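Local coordinates for macrolide 2'-phosphotransferase MphH (Brachybacterium faecium, PDB 5UXD), which binds the macrolide azithromycin and probably transfers a phosphate from a guanine nucleotide to the 2'-hydroxyl of such antibiotics, at residues E179-D184 and A260-E265. Sequence-based numbering, arbitrary orientation.
Sequences EAWLAD and ARHCTE
Trp181 NE1 donates a hydrogen bond to His262 ND1 over 3.0 Å, and this indole-imidazole pair joins helix 172-183 to helix 259-268. The bond is nearly straight, with an N-H...N angle of 166°. The histidine nitrogen lies in the indole plane, whereas the indole nitrogen is tilted somewhat out of the imidazole plane. The two rings meet rim to rim, with neither over the other's face. His262 CE1 completes the edge, lying 3.7 Å from Trp181 CZ2. One turn further along the second helix, Glu265 CB sits over one face of the indole, 3.5 Å from the centroid of the Trp181 five-membered ring in a CH-pi contact. Trp181 chi1 of 167° sets CG anti to the backbone N and carries the ring into the interface, where it receives both partners; the Trp181 side chain is about 10 Å from a bound azithromycin. The Glu265 chain bends at its second torsion, and its carboxylate forms a salt bridge with Arg177, one turn before Trp181. Beyond the rings, Asp184 OD2 faces Arg261 NH1 at 3.3 Å in a long, bent salt bridge (138°), doubtful because Arg261 is modelled in two conformers, while Asp184 OD1 is taken by Gly186 N. Trp188 stacks on Trp181 and meets His262 edge-to-face, and Asp224 OD2 is hydrogen-bonded to His262 NE2. With ND1 accepting from the indole, the imidazole must carry its proton on NE2 if it is neutral, the tautomer that suits a carboxylate partner; Asp224 would probably make ND1 a stronger acceptor in turn. The chemistry thus implies a directional chain of hydrogen bonds, from Trp181 through His262 to Asp224, that probably holds both buried rings in place in the alpha-helical part of this kinase-like fold.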
ATOM      1  N   GLU A 179      -3.075 -24.227  -6.033  1.00 18.83           N
ATOM      2  CA  GLU A 179      -2.100 -25.060  -6.730  0.50 16.67           C
ATOM      3  C   GLU A 179      -2.270 -24.958  -8.244  1.00 18.53           C
ATOM      4  O   GLU A 179      -1.282 -24.948  -8.991  1.00 16.71           O
ATOM      5  CB  GLU A 179      -2.221 -26.511  -6.256  0.50 21.48           C
ATOM      6  CG  GLU A 179      -1.586 -26.759  -4.892  0.50 19.51           C
ATOM      7  CD  GLU A 179      -1.962 -28.104  -4.289  0.50 21.63           C
ATOM      8  OE1 GLU A 179      -3.017 -28.660  -4.659  0.50 28.29           O
ATOM      9  OE2 GLU A 179      -1.202 -28.603  -3.432  0.50 24.73           O
ATOM     10  N   ALA A 180      -3.521 -24.879  -8.711  1.00 14.55           N
ATOM     11  CA  ALA A 180      -3.767 -24.718 -10.141  1.00 15.05           C
ATOM     12  C   ALA A 180      -3.285 -23.362 -10.638  1.00 15.97           C
ATOM     13  O   ALA A 180      -2.836 -23.237 -11.782  1.00 18.31           O
ATOM     14  CB  ALA A 180      -5.256 -24.893 -10.436  1.00 16.13           C
ATOM     15  N   TRP A 181      -3.392 -22.330  -9.793  1.00 13.22           N
ATOM     16  CA  TRP A 181      -2.870 -21.010 -10.122  1.00 10.83           C
ATOM     17  C   TRP A 181      -1.351 -21.054 -10.245  1.00 14.75           C
ATOM     18  O   TRP A 181      -0.780 -20.561 -11.226  1.00 15.85           O
ATOM     19  CB  TRP A 181      -3.321 -20.008  -9.036  1.00 11.41           C
ATOM     20  CG  TRP A 181      -2.639 -18.675  -9.034  1.00 17.03           C
ATOM     21  CD1 TRP A 181      -2.422 -17.869 -10.100  1.00 14.15           C
ATOM     22  CD2 TRP A 181      -2.137 -17.967  -7.885  1.00 14.72           C
ATOM     23  NE1 TRP A 181      -1.802 -16.712  -9.703  1.00 12.82           N
ATOM     24  CE2 TRP A 181      -1.599 -16.756  -8.347  1.00 17.53           C
ATOM     25  CE3 TRP A 181      -2.058 -18.266  -6.523  1.00 18.56           C
ATOM     26  CZ2 TRP A 181      -1.004 -15.827  -7.492  1.00 11.97           C
ATOM     27  CZ3 TRP A 181      -1.468 -17.353  -5.677  1.00 19.66           C
ATOM     28  CH2 TRP A 181      -0.937 -16.145  -6.165  1.00 15.76           C
ATOM     29  N   LEU A 182      -0.684 -21.681  -9.271  1.00 15.67           N
ATOM     30  CA  LEU A 182       0.772 -21.720  -9.275  1.00 12.28           C
ATOM     31  C   LEU A 182       1.307 -22.554 -10.428  1.00 15.36           C
ATOM     32  O   LEU A 182       2.431 -22.319 -10.882  1.00 19.00           O
ATOM     33  CB  LEU A 182       1.298 -22.269  -7.941  1.00 17.80           C
ATOM     34  CG  LEU A 182       0.975 -21.411  -6.704  1.00 11.94           C
ATOM     35  CD1 LEU A 182       1.103 -22.221  -5.425  1.00 18.20           C
ATOM     36  CD2 LEU A 182       1.896 -20.200  -6.659  1.00 17.20           C
ATOM     37  N   ALA A 183       0.512 -23.493 -10.936  1.00 12.65           N
ATOM     38  CA  ALA A 183       0.946 -24.329 -12.052  1.00 16.49           C
ATOM     39  C   ALA A 183       0.683 -23.711 -13.424  1.00 24.67           C
ATOM     40  O   ALA A 183       1.264 -24.172 -14.416  1.00 21.66           O
ATOM     41  CB  ALA A 183       0.259 -25.700 -11.968  1.00 18.23           C
ATOM     42  N   ASP A 184      -0.165 -22.686 -13.517  1.00 15.41           N
ATOM     43  CA  ASP A 184      -0.522 -22.105 -14.814  1.00 14.45           C
ATOM     44  C   ASP A 184       0.528 -21.082 -15.236  1.00 21.61           C
ATOM     45  O   ASP A 184       0.530 -19.930 -14.771  1.00 17.38           O
ATOM     46  CB  ASP A 184      -1.911 -21.478 -14.757  1.00 15.21           C
ATOM     47  CG  ASP A 184      -2.270 -20.752 -16.031  1.00 25.08           C
ATOM     48  OD1 ASP A 184      -1.722 -21.109 -17.100  1.00 23.86           O
ATOM     49  OD2 ASP A 184      -3.099 -19.817 -15.954  1.00 22.29           O
ATOM     50  N   ALA A 260      -5.041 -10.439 -16.127  1.00 17.72           N
ATOM     51  CA  ALA A 260      -6.284 -10.253 -15.383  1.00 15.88           C
ATOM     52  C   ALA A 260      -6.633 -11.523 -14.617  1.00 18.54           C
ATOM     53  O   ALA A 260      -7.042 -11.458 -13.448  1.00 13.94           O
ATOM     54  CB  ALA A 260      -7.421  -9.827 -16.317  1.00 14.64           C
ATOM     55  N   ARG A 261      -6.426 -12.683 -15.250  1.00 14.65           N
ATOM     56  CA  ARG A 261      -6.640 -13.962 -14.579  0.52 14.21           C
ATOM     57  C   ARG A 261      -5.791 -14.055 -13.320  1.00 14.67           C
ATOM     58  O   ARG A 261      -6.297 -14.358 -12.233  1.00 11.07           O
ATOM     59  CB  ARG A 261      -6.321 -15.102 -15.556  0.52 14.98           C
ATOM     60  CG  ARG A 261      -6.268 -16.510 -14.963  0.52 18.03           C
ATOM     61  CD  ARG A 261      -5.603 -17.496 -15.948  0.52 23.95           C
ATOM     62  NE  ARG A 261      -6.217 -17.439 -17.274  0.52 26.41           N
ATOM     63  CZ  ARG A 261      -5.579 -17.678 -18.419  0.52 20.81           C
ATOM     64  NH1 ARG A 261      -4.289 -18.001 -18.422  0.52 18.40           N
ATOM     65  NH2 ARG A 261      -6.235 -17.592 -19.565  0.52 24.31           N
ATOM     66  N   HIS A 262      -4.486 -13.799 -13.466  1.00 15.11           N
ATOM     67  CA  HIS A 262      -3.531 -13.763 -12.360  1.00 11.66           C
ATOM     68  C   HIS A 262      -4.012 -12.869 -11.210  1.00 13.12           C
ATOM     69  O   HIS A 262      -3.937 -13.258 -10.038  1.00 14.21           O
ATOM     70  CB  HIS A 262      -2.185 -13.266 -12.916  1.00 12.52           C
ATOM     71  CG  HIS A 262      -1.062 -13.241 -11.924  1.00 13.29           C
ATOM     72  ND1 HIS A 262      -0.684 -14.343 -11.188  1.00 15.13           N
ATOM     73  CD2 HIS A 262      -0.202 -12.251 -11.584  1.00 16.80           C
ATOM     74  CE1 HIS A 262       0.348 -14.026 -10.423  1.00 12.21           C
ATOM     75  NE2 HIS A 262       0.659 -12.760 -10.641  1.00 14.34           N
ATOM     76  N   CYS A 263      -4.509 -11.669 -11.531  1.00 11.58           N
ATOM     77  CA  CYS A 263      -4.939 -10.725 -10.491  1.00 11.21           C
ATOM     78  C   CYS A 263      -6.029 -11.323  -9.605  1.00 10.77           C
ATOM     79  O   CYS A 263      -5.971 -11.216  -8.377  1.00 12.62           O
ATOM     80  CB  CYS A 263      -5.444  -9.419 -11.120  1.00 10.75           C
ATOM     81  SG  CYS A 263      -4.200  -8.338 -11.808  1.00 16.60           S
ATOM     82  N   THR A 264      -7.052 -11.930 -10.217  1.00 13.64           N
ATOM     83  CA  THR A 264      -8.155 -12.487  -9.436  1.00 13.26           C
ATOM     84  C   THR A 264      -7.705 -13.700  -8.625  1.00 12.95           C
ATOM     85  O   THR A 264      -8.131 -13.879  -7.479  1.00 16.17           O
ATOM     86  CB  THR A 264      -9.324 -12.839 -10.365  1.00 21.23           C
ATOM     87  OG1 THR A 264     -10.061 -11.643 -10.647  1.00 19.69           O
ATOM     88  CG2 THR A 264     -10.277 -13.866  -9.710  1.00 14.33           C
ATOM     89  N   GLU A 265      -6.856 -14.558  -9.205  1.00 15.73           N
ATOM     90  CA  GLU A 265      -6.346 -15.690  -8.435  1.00 13.47           C
ATOM     91  C   GLU A 265      -5.516 -15.207  -7.258  1.00 16.15           C
ATOM     92  O   GLU A 265      -5.626 -15.734  -6.144  1.00 15.19           O
ATOM     93  CB  GLU A 265      -5.503 -16.612  -9.324  1.00 12.48           C
ATOM     94  CG  GLU A 265      -6.321 -17.324 -10.390  1.00 16.58           C
ATOM     95  CD  GLU A 265      -7.620 -17.857  -9.835  1.00 16.24           C
ATOM     96  OE1 GLU A 265      -7.589 -18.891  -9.127  1.00 16.65           O
ATOM     97  OE2 GLU A 265      -8.666 -17.233 -10.096  1.00 17.78           O
TER